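Local coordinates for protein telomerase reverse transcriptase (Candida tropicalis MYA-3404, PDB 6ZD1) that probably extends chromosome ends as the catalytic subunit of telomerase, a reverse transcriptase that copies a template within its RNA component into telomeric repeats, at residues A[285-288]-A[289-293]; A[428-431]-A[432-436]; A[38-41]-A[42-45]; A[153-156]-A[157-160]. All blocks are in the same frame, centred on the assembly; numbering follows the deposited sequence.

Contact 1: A[285-288]-A[289-293]; sequences RQVL and QLKLN
K291 meets V287 because its CG stands anti to the carbonyl carbon, beside the backbone N (chi1 -68°), which lays K291 CG 3.4 Å from V287 O; the same turn leaves K291 CG 4.4 Å from V287 CG1, a loose side-chain touch, and the bend at chi2 redirects only CD and the atoms beyond. L290 has the same first turn, and its CG comes to 3.5 Å from Q286 O, the carbonyl four residues back. Four i to i+4 backbone hydrogen bonds carry the stretch. The straightest is K291 N to V287 O, 2.9 Å with an N-H...O angle of 178°, while Q289 N to R285 O and L292 N to L288 O are both 3.0 Å and more bent. The polar ends find their partners outside this turn: K291 NZ makes a salt bridge with D363, and Q286 NE2 bonds to R372 O and S282 OG. V287 packs on Y369 and V371 of strand 368-372, L288 on I471 and I475 of helix 469-484. The evidence is thus of a regular alpha-helix with different neighbours on different sides, part of the long helix 263-298 in the reverse transcriptase region, with V287, L288 and L292 among its buried side chains.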
loop_
_atom_site.group_PDB
_atom_site.type_symbol
_atom_site.label_atom_id
_atom_site.label_comp_id
_atom_site.label_asym_id
_atom_site.label_seq_id
_atom_site.Cartn_x
_atom_site.Cartn_y
_atom_site.Cartn_z
ATOM N N ARG A 285 -10.512 8.841 14.116
ATOM C CA ARG A 285 -10.044 7.479 13.884
ATOM C C ARG A 285 -9.387 6.901 15.132
ATOM O O ARG A 285 -9.553 5.711 15.431
ATOM C CB ARG A 285 -9.082 7.446 12.697
ATOM C CG ARG A 285 -8.591 6.053 12.355
ATOM C CD ARG A 285 -8.053 5.970 10.938
ATOM N NE ARG A 285 -6.915 6.855 10.715
ATOM C CZ ARG A 285 -6.182 6.849 9.605
ATOM N NH1 ARG A 285 -6.469 5.999 8.627
ATOM N NH2 ARG A 285 -5.159 7.685 9.471
ATOM N N GLN A 286 -8.671 7.732 15.897
ATOM C CA GLN A 286 -8.007 7.232 17.100
ATOM C C GLN A 286 -9.018 6.781 18.148
ATOM O O GLN A 286 -8.840 5.731 18.780
ATOM C CB GLN A 286 -7.088 8.299 17.692
ATOM C CG GLN A 286 -5.824 8.581 16.900
ATOM C CD GLN A 286 -4.945 9.609 17.592
ATOM O OE1 GLN A 286 -4.452 9.377 18.698
ATOM N NE2 GLN A 286 -4.760 10.759 16.952
ATOM N N VAL A 287 -10.083 7.559 18.350
ATOM C CA VAL A 287 -11.068 7.204 19.366
ATOM C C VAL A 287 -11.852 5.971 18.936
ATOM O O VAL A 287 -12.135 5.084 19.750
ATOM C CB VAL A 287 -11.995 8.398 19.652
ATOM C CG1 VAL A 287 -13.040 8.026 20.696
ATOM C CG2 VAL A 287 -11.178 9.596 20.104
ATOM N N LEU A 288 -12.189 5.880 17.649
ATOM C CA LEU A 288 -12.868 4.687 17.156
ATOM C C LEU A 288 -12.008 3.449 17.364
ATOM O O LEU A 288 -12.513 2.392 17.761
ATOM C CB LEU A 288 -13.224 4.852 15.681
ATOM C CG LEU A 288 -14.295 5.891 15.341
ATOM C CD1 LEU A 288 -14.469 5.985 13.837
ATOM C CD2 LEU A 288 -15.613 5.552 16.013
ATOM N N GLN A 289 -10.699 3.567 17.123
ATOM C CA GLN A 289 -9.810 2.425 17.298
ATOM C C GLN A 289 -9.711 2.014 18.762
ATOM O O GLN A 289 -9.643 0.819 19.072
ATOM C CB GLN A 289 -8.426 2.744 16.734
ATOM C CG GLN A 289 -7.516 1.530 16.588
ATOM C CD GLN A 289 -8.034 0.523 15.575
ATOM O OE1 GLN A 289 -7.988 0.761 14.369
ATOM N NE2 GLN A 289 -8.530 -0.608 16.064
ATOM N N LEU A 290 -9.702 2.988 19.678
ATOM C CA LEU A 290 -9.617 2.655 21.097
ATOM C C LEU A 290 -10.892 1.986 21.592
ATOM O O LEU A 290 -10.833 0.966 22.290
ATOM C CB LEU A 290 -9.319 3.911 21.914
ATOM C CG LEU A 290 -7.871 4.393 21.852
ATOM C CD1 LEU A 290 -7.660 5.576 22.782
ATOM C CD2 LEU A 290 -6.924 3.253 22.199
ATOM N N LYS A 291 -12.055 2.540 21.232
ATOM C CA LYS A 291 -13.318 1.900 21.581
ATOM C C LYS A 291 -13.374 0.481 21.034
ATOM O O LYS A 291 -13.868 -0.434 21.702
ATOM C CB LYS A 291 -14.490 2.720 21.043
ATOM C CG LYS A 291 -14.669 4.068 21.706
ATOM C CD LYS A 291 -15.095 3.894 23.148
ATOM C CE LYS A 291 -15.203 5.229 23.856
ATOM N NZ LYS A 291 -15.443 5.034 25.312
ATOM N N LEU A 292 -12.857 0.282 19.821
ATOM C CA LEU A 292 -12.857 -1.044 19.218
ATOM C C LEU A 292 -11.872 -1.970 19.921
ATOM O O LEU A 292 -12.147 -3.164 20.092
ATOM C CB LEU A 292 -12.527 -0.925 17.730
ATOM C CG LEU A 292 -12.991 -2.046 16.808
ATOM C CD1 LEU A 292 -14.498 -2.221 16.909
ATOM C CD2 LEU A 292 -12.581 -1.730 15.387
ATOM N N ASN A 293 -10.718 -1.439 20.336
ATOM C CA ASN A 293 -9.749 -2.249 21.065
ATOM C C ASN A 293 -10.285 -2.652 22.431
ATOM O O ASN A 293 -10.096 -3.794 22.866
ATOM C CB ASN A 293 -8.434 -1.488 21.221
ATOM C CG ASN A 293 -7.677 -1.366 19.922
ATOM O OD1 ASN A 293 -7.769 -2.232 19.052
ATOM N ND2 ASN A 293 -6.916 -0.287 19.783
#

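Contact 2: A[428-431]-A[432-436]; sequences KNKI and IEVCH
K430 and V434 make the closest side-chain contact of this helical turn, K430 CE lying 3.7 Å from V434 CG2. The two side chains cross obliquely, the lysine laying its aliphatic CG, CD and CE past that one methyl. K430 has CG anti to its own N (chi1 -170°) and then bends at chi2, which turns the chain along the helix over V434. At the next position round the helix, I431 CG2 is an apolar neighbour of C435 SG at 4.2 Å. I432 CG1 lies 3.3 Å from K428 O, and I432 CG2 sits over one face of the H436 ring, 3.7 Å above the plane and offset to the rim.

The next shell is the backbone that holds these groups in step: V434 N bonds K430 O at 2.7 Å with an N-H...O angle of 166°, and I432 N bonds K428 O at 2.9 Å. Outside the helix, I431 packs on V287, F360 and Y369, V434 on Y276 and T280, and K428 NZ donates to F360 O. At the first turn, K430 N is hydrogen-bonded to S427 OG.

K430 NZ and E433 OE1 remain 5.8 Å apart, too far for a salt bridge, though their opposite charges may still attract weakly; the side-chain chemistry is chiefly apolar, with even K430 contributing methylenes.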
loop_
_atom_site.group_PDB
_atom_site.type_symbol
_atom_site.label_atom_id
_atom_site.label_comp_id
_atom_site.label_asym_id
_atom_site.label_seq_id
_atom_site.Cartn_x
_atom_site.Cartn_y
_atom_site.Cartn_z
ATOM N N LYS A 428 -17.441 13.588 21.804
ATOM C CA LYS A 428 -18.247 12.560 21.159
ATOM C C LYS A 428 -19.188 13.157 20.121
ATOM O O LYS A 428 -19.471 12.515 19.103
ATOM C CB LYS A 428 -19.029 11.783 22.214
ATOM C CG LYS A 428 -20.003 10.768 21.658
ATOM C CD LYS A 428 -20.704 10.042 22.784
ATOM C CE LYS A 428 -21.910 9.274 22.284
ATOM N NZ LYS A 428 -22.603 8.573 23.399
ATOM N N ASN A 429 -19.660 14.385 20.344
ATOM C CA ASN A 429 -20.534 15.028 19.368
ATOM C C ASN A 429 -19.828 15.204 18.031
ATOM O O ASN A 429 -20.384 14.875 16.977
ATOM C CB ASN A 429 -21.021 16.377 19.893
ATOM C CG ASN A 429 -21.816 17.149 18.850
ATOM O OD1 ASN A 429 -22.553 16.561 18.055
ATOM N ND2 ASN A 429 -21.656 18.466 18.837
ATOM N N LYS A 430 -18.604 15.738 18.054
ATOM C CA LYS A 430 -17.843 15.885 16.817
ATOM C C LYS A 430 -17.606 14.531 16.157
ATOM O O LYS A 430 -17.771 14.391 14.940
ATOM C CB LYS A 430 -16.514 16.588 17.095
ATOM C CG LYS A 430 -15.752 17.009 15.841
ATOM C CD LYS A 430 -16.479 18.127 15.102
ATOM C CE LYS A 430 -15.727 18.557 13.847
ATOM N NZ LYS A 430 -14.410 19.183 14.153
ATOM N N ILE A 431 -17.245 13.519 16.953
ATOM C CA ILE A 431 -16.975 12.189 16.410
ATOM C C ILE A 431 -18.199 11.656 15.679
ATOM O O ILE A 431 -18.105 11.168 14.546
ATOM C CB ILE A 431 -16.523 11.231 17.528
ATOM C CG1 ILE A 431 -15.140 11.620 18.042
ATOM C CG2 ILE A 431 -16.520 9.796 17.032
ATOM C CD1 ILE A 431 -14.782 10.950 19.339
ATOM N N ILE A 432 -19.371 11.753 16.311
ATOM C CA ILE A 432 -20.594 11.303 15.650
ATOM C C ILE A 432 -20.865 12.147 14.411
ATOM O O ILE A 432 -21.291 11.630 13.372
ATOM C CB ILE A 432 -21.782 11.339 16.628
ATOM C CG1 ILE A 432 -21.563 10.357 17.779
ATOM C CG2 ILE A 432 -23.079 11.017 15.900
ATOM C CD1 ILE A 432 -21.393 8.924 17.332
ATOM N N GLU A 433 -20.606 13.453 14.493
ATOM C CA GLU A 433 -20.897 14.326 13.361
ATOM C C GLU A 433 -19.971 14.039 12.187
ATOM O O GLU A 433 -20.423 13.961 11.038
ATOM C CB GLU A 433 -20.785 15.788 13.786
ATOM C CG GLU A 433 -21.341 16.769 12.769
ATOM C CD GLU A 433 -21.247 18.207 13.235
ATOM O OE1 GLU A 433 -20.125 18.756 13.256
ATOM O OE2 GLU A 433 -22.296 18.784 13.592
ATOM N N VAL A 434 -18.675 13.863 12.456
ATOM C CA VAL A 434 -17.721 13.611 11.380
ATOM C C VAL A 434 -17.951 12.234 10.769
ATOM O O VAL A 434 -17.861 12.061 9.546
ATOM C CB VAL A 434 -16.281 13.776 11.899
ATOM C CG1 VAL A 434 -15.270 13.430 10.815
ATOM C CG2 VAL A 434 -16.070 15.192 12.392
ATOM N N CYS A 435 -18.259 11.235 11.599
ATOM C CA CYS A 435 -18.569 9.909 11.070
ATOM C C CYS A 435 -19.783 9.964 10.151
ATOM O O CYS A 435 -19.749 9.452 9.026
ATOM C CB CYS A 435 -18.799 8.922 12.215
ATOM S SG CYS A 435 -17.303 8.482 13.147
ATOM N N HIS A 436 -20.863 10.607 10.608
ATOM C CA HIS A 436 -22.053 10.748 9.773
ATOM C C HIS A 436 -21.747 11.529 8.505
ATOM O O HIS A 436 -22.228 11.179 7.422
ATOM C CB HIS A 436 -23.177 11.423 10.555
ATOM C CG HIS A 436 -23.811 10.538 11.580
ATOM N ND1 HIS A 436 -25.061 10.786 12.106
ATOM C CD2 HIS A 436 -23.368 9.407 12.177
ATOM C CE1 HIS A 436 -25.359 9.845 12.984
ATOM N NE2 HIS A 436 -24.350 8.997 13.048
#

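Contact 3: A[38-41]-A[42-45]; sequences KNVV and SRII
S42 N, R43 N, I44 N and I45 N each bond to the carbonyl four residues earlier, K38 O to V41 O, in regular alpha-helical geometry. K38 O is gripped twice, for S42 OG also donates to it at 2.6 Å, and the two donors reach the oxygen from opposite faces of its carbonyl plane. The hydroxyl can fold back in this way because OG is anti to the carbonyl carbon and beside the backbone N (chi1 -57°).

On the next position round the helix, R43 NH1 donates to N39 OD1 at 2.8 Å. It lies in the amide's carbonyl plane, but the N-H...O angle is only 141°, and the amide and guanidinium planes are 61° apart. The first two torsions set R43 CD 3.2 Å from N39 OD1, and the bend at chi3 then turns the guanidinium so that the amide oxygen lies at its edge, somewhat tilted from its plane. The apolar pairs lie side by side and point the same way: V40 CG1 is 3.7 Å from I44 CD1, and V41 CG1 is 3.9 Å from I45 CD1.

R43 NH2 forms a salt bridge with D97, which would further limit the guanidinium's freedom. Helix 36-50 meets nearby loops and two neighbouring helices: K38, V41 and S42 touch helix 8-14, whereas V40 and I44 meet Y163 of helix 158-179, where I44 also reaches W166.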
loop_
_atom_site.group_PDB
_atom_site.type_symbol
_atom_site.label_atom_id
_atom_site.label_comp_id
_atom_site.label_asym_id
_atom_site.label_seq_id
_atom_site.Cartn_x
_atom_site.Cartn_y
_atom_site.Cartn_z
ATOM N N LYS A 38 26.735 21.982 -21.351
ATOM C CA LYS A 38 25.760 22.701 -22.161
ATOM C C LYS A 38 25.722 22.164 -23.585
ATOM O O LYS A 38 24.677 22.220 -24.244
ATOM C CB LYS A 38 26.080 24.197 -22.158
ATOM C CG LYS A 38 25.014 25.062 -22.809
ATOM C CD LYS A 38 25.388 26.535 -22.767
ATOM C CE LYS A 38 25.494 27.031 -21.334
ATOM N NZ LYS A 38 25.866 28.472 -21.263
ATOM N N ASN A 39 26.838 21.613 -24.066
ATOM C CA ASN A 39 26.841 21.010 -25.394
ATOM C C ASN A 39 25.960 19.769 -25.431
ATOM O O ASN A 39 25.220 19.553 -26.398
ATOM C CB ASN A 39 28.272 20.671 -25.815
ATOM C CG ASN A 39 28.379 20.325 -27.288
ATOM O OD1 ASN A 39 28.121 19.192 -27.693
ATOM N ND2 ASN A 39 28.768 21.303 -28.096
ATOM N N VAL A 40 25.998 18.959 -24.371
ATOM C CA VAL A 40 25.179 17.755 -24.338
ATOM C C VAL A 40 23.718 18.111 -24.106
ATOM O O VAL A 40 22.827 17.603 -24.798
ATOM C CB VAL A 40 25.698 16.784 -23.262
ATOM C CG1 VAL A 40 24.793 15.559 -23.165
ATOM C CG2 VAL A 40 27.128 16.375 -23.567
ATOM N N VAL A 41 23.447 19.003 -23.150
ATOM C CA VAL A 41 22.063 19.361 -22.849
ATOM C C VAL A 41 21.400 19.977 -24.072
ATOM O O VAL A 41 20.226 19.710 -24.360
ATOM C CB VAL A 41 21.999 20.305 -21.634
ATOM C CG1 VAL A 41 20.567 20.738 -21.378
ATOM C CG2 VAL A 41 22.575 19.625 -20.403
ATOM N N SER A 42 22.152 20.776 -24.834
ATOM C CA SER A 42 21.586 21.383 -26.033
ATOM C C SER A 42 21.246 20.325 -27.071
ATOM O O SER A 42 20.182 20.379 -27.695
ATOM C CB SER A 42 22.559 22.406 -26.619
ATOM O OG SER A 42 22.882 23.407 -25.672
ATOM N N ARG A 43 22.126 19.338 -27.251
ATOM C CA ARG A 43 21.866 18.310 -28.252
ATOM C C ARG A 43 20.736 17.382 -27.828
ATOM O O ARG A 43 19.994 16.886 -28.683
ATOM C CB ARG A 43 23.142 17.518 -28.526
ATOM C CG ARG A 43 24.136 18.267 -29.394
ATOM C CD ARG A 43 25.559 17.912 -29.029
ATOM N NE ARG A 43 25.856 16.505 -29.257
ATOM C CZ ARG A 43 26.786 15.830 -28.593
ATOM N NH1 ARG A 43 27.495 16.433 -27.650
ATOM N NH2 ARG A 43 26.998 14.551 -28.866
ATOM N N ILE A 44 20.575 17.149 -26.524
ATOM C CA ILE A 44 19.465 16.325 -26.060
ATOM C C ILE A 44 18.148 17.064 -26.248
ATOM O O ILE A 44 17.178 16.512 -26.780
ATOM C CB ILE A 44 19.677 15.912 -24.594
ATOM C CG1 ILE A 44 20.876 14.969 -24.482
ATOM C CG2 ILE A 44 18.415 15.261 -24.040
ATOM C CD1 ILE A 44 21.195 14.552 -23.068
ATOM N N ILE A 45 18.102 18.333 -25.837
ATOM C CA ILE A 45 16.888 19.127 -26.002
ATOM C C ILE A 45 16.555 19.286 -27.480
ATOM O O ILE A 45 15.383 19.265 -27.875
ATOM C CB ILE A 45 17.039 20.486 -25.293
ATOM C CG1 ILE A 45 17.111 20.281 -23.780
ATOM C CG2 ILE A 45 15.883 21.410 -25.633
ATOM C CD1 ILE A 45 17.159 21.573 -22.990
#

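Contact 4: A[153-156]-A[157-160]; sequences FQIR and KRLL
This is a local surface contact at the entry to helix 158-179, where the loop after helix 126-129 turns into helix within the RNA-binding region of the chain. F153 and K157 touch through K157 CE, 3.4 Å from F153 CE1, the lysine end passing the ring at a slant. K157 runs extended beyond CG, and F153 has its CG anti to the backbone N (chi1 -174°), which carries the ring toward the end of the lysine chain. Q154 lies alongside the same lysine, its NE2 3.6 Å from K157 CD.

The backbone evidence is of a turn rather than a regular helix: the bond across the contact is K157 N to Q154 O, weak, at 2.8 Å and 144°. Next along, I155 and R158 lie side by side, with I155 CG2 3.4 Å from R158 NH2. I155 O stands over one face of that guanidinium, 4.0 Å above its plane and offset toward the rim. L159 turns its CD2 back to 3.1 Å from R156 O.

Outside partners take the polar ends: K157 NZ donates to I133 O, Q154 OE1 accepts from K134 NZ, and the F153 ring meets that of F138 with planes about 75° apart. The lysine therefore appears to act in two ways, its CE methylene meeting the ring atoms CE1 and CD1 while its ammonium donates to a loop carbonyl.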
loop_
_atom_site.group_PDB
_atom_site.type_symbol
_atom_site.label_atom_id
_atom_site.label_comp_id
_atom_site.label_asym_id
_atom_site.label_seq_id
_atom_site.Cartn_x
_atom_site.Cartn_y
_atom_site.Cartn_z
ATOM N N PHE A 153 38.456 15.917 -9.257
ATOM C CA PHE A 153 37.485 15.587 -10.293
ATOM C C PHE A 153 36.383 14.683 -9.756
ATOM O O PHE A 153 35.325 14.573 -10.389
ATOM C CB PHE A 153 38.186 14.929 -11.488
ATOM C CG PHE A 153 37.280 14.671 -12.672
ATOM C CD1 PHE A 153 36.948 13.376 -13.040
ATOM C CD2 PHE A 153 36.769 15.721 -13.418
ATOM C CE1 PHE A 153 36.123 13.135 -14.127
ATOM C CE2 PHE A 153 35.941 15.485 -14.504
ATOM C CZ PHE A 153 35.620 14.189 -14.857
ATOM N N GLN A 154 36.595 14.067 -8.588
ATOM C CA GLN A 154 35.615 13.144 -8.026
ATOM C C GLN A 154 34.547 13.877 -7.221
ATOM O O GLN A 154 33.348 13.651 -7.419
ATOM C CB GLN A 154 36.320 12.097 -7.162
ATOM C CG GLN A 154 37.564 11.521 -7.814
ATOM C CD GLN A 154 37.303 10.992 -9.211
ATOM O OE1 GLN A 154 37.878 11.474 -10.188
ATOM N NE2 GLN A 154 36.436 9.989 -9.313
ATOM N N ILE A 155 34.958 14.745 -6.293
ATOM C CA ILE A 155 33.962 15.529 -5.573
ATOM C C ILE A 155 33.300 16.540 -6.503
ATOM O O ILE A 155 32.170 16.977 -6.245
ATOM C CB ILE A 155 34.607 16.186 -4.336
ATOM C CG1 ILE A 155 35.289 15.119 -3.475
ATOM C CG2 ILE A 155 33.576 16.929 -3.503
ATOM C CD1 ILE A 155 35.798 15.629 -2.143
ATOM N N ARG A 156 33.960 16.896 -7.607
ATOM C CA ARG A 156 33.334 17.642 -8.690
ATOM C C ARG A 156 32.721 16.733 -9.751
ATOM O O ARG A 156 32.324 17.218 -10.812
ATOM C CB ARG A 156 34.339 18.610 -9.319
ATOM C CG ARG A 156 34.868 19.607 -8.305
ATOM C CD ARG A 156 35.160 20.970 -8.900
ATOM N NE ARG A 156 35.164 21.985 -7.852
ATOM C CZ ARG A 156 35.712 23.189 -7.969
ATOM N NH1 ARG A 156 36.320 23.539 -9.093
ATOM N NH2 ARG A 156 35.659 24.040 -6.954
ATOM N N LYS A 157 32.669 15.427 -9.499
ATOM C CA LYS A 157 31.824 14.509 -10.250
ATOM C C LYS A 157 30.419 14.439 -9.676
ATOM O O LYS A 157 29.569 13.737 -10.237
ATOM C CB LYS A 157 32.429 13.103 -10.272
ATOM C CG LYS A 157 32.893 12.607 -11.633
ATOM C CD LYS A 157 33.932 11.510 -11.441
ATOM C CE LYS A 157 34.160 10.698 -12.699
ATOM N NZ LYS A 157 35.446 9.942 -12.622
ATOM N N ARG A 158 30.173 15.114 -8.549
ATOM C CA ARG A 158 28.819 15.265 -8.029
ATOM C C ARG A 158 27.853 15.779 -9.091
ATOM O O ARG A 158 26.643 15.558 -8.975
ATOM C CB ARG A 158 28.839 16.205 -6.818
ATOM C CG ARG A 158 27.589 16.168 -5.951
ATOM C CD ARG A 158 27.755 17.058 -4.726
ATOM N NE ARG A 158 28.848 16.608 -3.867
ATOM C CZ ARG A 158 29.484 17.385 -2.995
ATOM N NH1 ARG A 158 29.145 18.662 -2.870
ATOM N NH2 ARG A 158 30.466 16.890 -2.252
ATOM N N LEU A 159 28.358 16.475 -10.116
ATOM C CA LEU A 159 27.507 16.867 -11.234
ATOM C C LEU A 159 27.008 15.656 -12.020
ATOM O O LEU A 159 25.899 15.686 -12.564
ATOM C CB LEU A 159 28.254 17.841 -12.152
ATOM C CG LEU A 159 29.679 17.499 -12.602
ATOM C CD1 LEU A 159 29.687 16.620 -13.845
ATOM C CD2 LEU A 159 30.486 18.770 -12.840
ATOM N N LEU A 160 27.802 14.583 -12.089
ATOM C CA LEU A 160 27.328 13.370 -12.753
ATOM C C LEU A 160 26.093 12.815 -12.052
ATOM O O LEU A 160 25.170 12.314 -12.705
ATOM C CB LEU A 160 28.442 12.322 -12.801
ATOM C CG LEU A 160 28.079 10.943 -13.358
ATOM C CD1 LEU A 160 27.720 11.028 -14.833
ATOM C CD2 LEU A 160 29.220 9.960 -13.134
#

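The four contacts fall into two distant groups. Contacts 1 and 2, with centres 13 Å apart, touch directly: V287 CG1 is 3.7 Å from I431 CD1, and L288 CD1 is 3.8 Å from C435 SG, so helices 263-298 and 428-440 pack against each other in the reverse transcriptase region. Contacts 3 and 4 do not touch, their centres being 19 Å and their nearest atoms about 9 Å apart, yet helix 158-179, which contact 4 opens, supplies Y163 and W166 to contact 3. The groups are far apart, contacts 1 and 3 having centres 57 Å apart on opposite sides of the chain's centre.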